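Cytochrome c-552 Ks_3358 (Candidatus Kuenenia stuttgartiensis, PDB 5MXZ) binds a covalently attached heme c and probably carries electrons, as expected of a small c-type cytochrome. Local coordinates at residues G5-L8 with F9-C13. The protein carries 1 engineered substitution. Residues are numbered along the deposited sequence; the frame is centred on the assembly and turned at random.
Sequences GMKL and FLQHC. Engineered in segment 9-13: Phe9 (natural residue Tyr). With ZN (zinc ion), chain J; HEC (heme c), chain B.
With CG anti to the backbone N (chi1 -176°) and a chain bent at chi2 and chi3, Met6 curls its sulfur along the helix toward Phe9 and Leu10. SD lies 4.2 Å from Leu10 CG and makes an oblique Met-aromatic contact with the ring of Phe9, an engineered residue that replaces the natural tyrosine. Methionine's flexible, polarisable chain can bend to meet both, and it also touches Val79 of helix 77-80. Cys13 CB rests over the outer part of one face of the Phe9 ring. On the exposed flank Lys7, whose long aliphatic chain suits a solvent-facing side, crosses the Gln11 amide, Lys7 CE lying 3.6 Å from Gln11 NE2. His12 N bonds to Leu8 O, and the imidazole edge meets the same oxygen, His12 CD2 being 3.3 Å from it. The imidazole nitrogen NE2 of His12, a good zinc ligand, binds the ion at 2.4 Å; Gln11 OE1 is a longer, weaker neighbour at 2.9 Å. Directly after His12, where the chain leaves helical geometry, the thiol-derived Cys13 SG is bonded to heme CAB at 1.8 Å. The thioether formed by Cys13 and the heme thus anchors the end of helix 5-12 covalently, as in c-type cytochromes.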
loop_
_atom_site.group_PDB
_atom_site.type_symbol
_atom_site.label_atom_id
_atom_site.label_comp_id
_atom_site.label_asym_id
_atom_site.label_seq_id
_atom_site.Cartn_x
_atom_site.Cartn_y
_atom_site.Cartn_z
ATOM N N GLY A 5 3.387 5.517 10.410
ATOM C CA GLY A 5 2.988 4.729 9.243
ATOM C C GLY A 5 1.600 5.059 8.723
ATOM O O GLY A 5 1.409 5.183 7.509
ATOM N N MET A 6 0.641 5.210 9.641
ATOM C CA MET A 6 -0.741 5.534 9.276
ATOM C C MET A 6 -0.863 6.937 8.674
ATOM O O MET A 6 -1.629 7.130 7.723
ATOM C CB MET A 6 -1.698 5.338 10.466
ATOM C CG MET A 6 -3.186 5.551 10.165
ATOM S SD MET A 6 -3.838 4.703 8.704
ATOM C CE MET A 6 -4.185 3.079 9.371
ATOM N N LYS A 7 -0.097 7.894 9.213
ATOM C CA LYS A 7 -0.053 9.267 8.677
ATOM C C LYS A 7 0.460 9.283 7.232
ATOM O O LYS A 7 -0.087 9.993 6.386
ATOM C CB LYS A 7 0.766 10.206 9.585
ATOM C CG LYS A 7 0.833 11.654 9.098
ATOM C CD LYS A 7 0.944 12.675 10.225
ATOM C CE LYS A 7 0.829 14.090 9.663
ATOM N NZ LYS A 7 0.797 15.156 10.705
ATOM N N LEU A 8 1.492 8.477 6.958
ATOM C CA LEU A 8 2.011 8.294 5.597
ATOM C C LEU A 8 0.969 7.683 4.665
ATOM O O LEU A 8 0.851 8.102 3.511
ATOM C CB LEU A 8 3.282 7.431 5.597
ATOM C CG LEU A 8 4.556 7.987 6.232
ATOM C CD1 LEU A 8 5.545 6.849 6.431
ATOM C CD2 LEU A 8 5.169 9.115 5.407
ATOM N N PHE A 9 0.212 6.708 5.175
ATOM C CA PHE A 9 -0.829 6.032 4.397
ATOM C C PHE A 9 -1.957 6.987 4.012
ATOM O O PHE A 9 -2.433 6.960 2.879
ATOM C CB PHE A 9 -1.389 4.830 5.162
ATOM C CG PHE A 9 -2.269 3.934 4.329
ATOM C CD1 PHE A 9 -1.719 2.876 3.595
ATOM C CD2 PHE A 9 -3.651 4.133 4.283
ATOM C CE1 PHE A 9 -2.526 2.042 2.826
ATOM C CE2 PHE A 9 -4.460 3.307 3.509
ATOM C CZ PHE A 9 -3.897 2.260 2.782
ATOM N N LEU A 10 -2.374 7.819 4.968
ATOM C CA LEU A 10 -3.425 8.814 4.754
ATOM C C LEU A 10 -2.993 9.892 3.757
ATOM O O LEU A 10 -3.817 10.394 2.986
ATOM C CB LEU A 10 -3.864 9.440 6.092
ATOM C CG LEU A 10 -4.496 8.549 7.180
ATOM C CD1 LEU A 10 -4.621 9.281 8.510
ATOM C CD2 LEU A 10 -5.842 7.977 6.752
ATOM N N GLN A 11 -1.699 10.217 3.772
ATOM C CA GLN A 11 -1.093 11.197 2.867
ATOM C C GLN A 11 -0.896 10.677 1.443
ATOM O O GLN A 11 -1.093 11.426 0.484
ATOM C CB GLN A 11 0.266 11.661 3.406
ATOM C CG GLN A 11 0.218 12.694 4.528
ATOM C CD GLN A 11 1.555 12.879 5.253
ATOM O OE1 GLN A 11 2.544 12.181 4.987
ATOM N NE2 GLN A 11 1.585 13.832 6.183
ATOM N N HIS A 12 -0.501 9.407 1.309
ATOM C CA HIS A 12 0.021 8.884 0.037
ATOM C C HIS A 12 -0.757 7.741 -0.620
ATOM O O HIS A 12 -0.582 7.494 -1.814
ATOM C CB HIS A 12 1.483 8.447 0.202
ATOM C CG HIS A 12 2.408 9.555 0.601
ATOM N ND1 HIS A 12 2.836 10.523 -0.282
ATOM C CD2 HIS A 12 2.989 9.846 1.789
ATOM C CE1 HIS A 12 3.643 11.362 0.344
ATOM N NE2 HIS A 12 3.753 10.973 1.602
ATOM N N CYS A 13 -1.593 7.043 0.145
ATOM C CA CYS A 13 -2.154 5.761 -0.313
ATOM C C CYS A 13 -3.677 5.685 -0.285
ATOM O O CYS A 13 -4.279 4.967 -1.089
ATOM C CB CYS A 13 -1.585 4.603 0.516
ATOM S SG CYS A 13 0.152 4.744 1.018
HETATM ZN ZN ZN J . 4.453 12.852 2.845
HETATM FE FE HEC B . -0.991 0.745 -4.395
HETATM C CHA HEC B . -1.066 -2.420 -5.739
HETATM C CHB HEC B . 0.330 -0.489 -1.472
HETATM C CHC HEC B . -0.399 3.978 -3.348
HETATM C CHD HEC B . -3.016 1.883 -6.904
HETATM N NA HEC B . -0.429 -1.152 -3.728
HETATM C C1A HEC B . -0.594 -2.326 -4.355
HETATM C C2A HEC B . -0.136 -3.516 -3.609
HETATM C C3A HEC B . 0.294 -2.949 -2.325
HETATM C C4A HEC B . 0.052 -1.493 -2.520
HETATM C CMA HEC B . 0.856 -3.675 -1.125
HETATM C CAA HEC B . -0.195 -4.944 -4.081
HETATM C CBA HEC B . 1.094 -5.651 -4.405
HETATM C CGA HEC B . 0.740 -7.111 -4.613
HETATM O O1A HEC B . -0.448 -7.500 -4.558
HETATM O O2A HEC B . 1.669 -7.896 -4.839
HETATM N NB HEC B . -0.142 1.611 -2.692
HETATM C C1B HEC B . 0.322 0.974 -1.587
HETATM C C2B HEC B . 0.858 1.851 -0.508
HETATM C C3B HEC B . 0.628 3.172 -1.108
HETATM C C4B HEC B . 0.001 2.918 -2.416
HETATM C CMB HEC B . 1.446 1.474 0.828
HETATM C CAB HEC B . 0.964 4.492 -0.552
HETATM C CBB HEC B . 2.440 4.805 -0.432
HETATM N NC HEC B . -1.589 2.642 -5.036
HETATM C C1C HEC B . -1.324 3.842 -4.480
HETATM C C2C HEC B . -1.958 5.017 -5.147
HETATM C C3C HEC B . -2.722 4.354 -6.215
HETATM C C4C HEC B . -2.449 2.913 -6.035
HETATM C CMC HEC B . -1.841 6.479 -4.799
HETATM C CAC HEC B . -3.626 4.986 -7.226
HETATM C CBC HEC B . -3.054 5.991 -8.193
HETATM N ND HEC B . -1.864 -0.126 -6.069
HETATM C C1D HEC B . -2.653 0.463 -6.988
HETATM C C2D HEC B . -3.121 -0.420 -8.079
HETATM C C3D HEC B . -2.538 -1.719 -7.717
HETATM C C4D HEC B . -1.808 -1.402 -6.472
HETATM C CMD HEC B . -3.998 -0.081 -9.256
HETATM C CAD HEC B . -2.605 -3.038 -8.435
HETATM C CBD HEC B . -1.263 -3.141 -9.179
HETATM C CGD HEC B . -0.469 -4.411 -8.912
HETATM O O1D HEC B . 0.530 -4.648 -9.633
HETATM O O2D HEC B . -0.803 -5.201 -7.997
#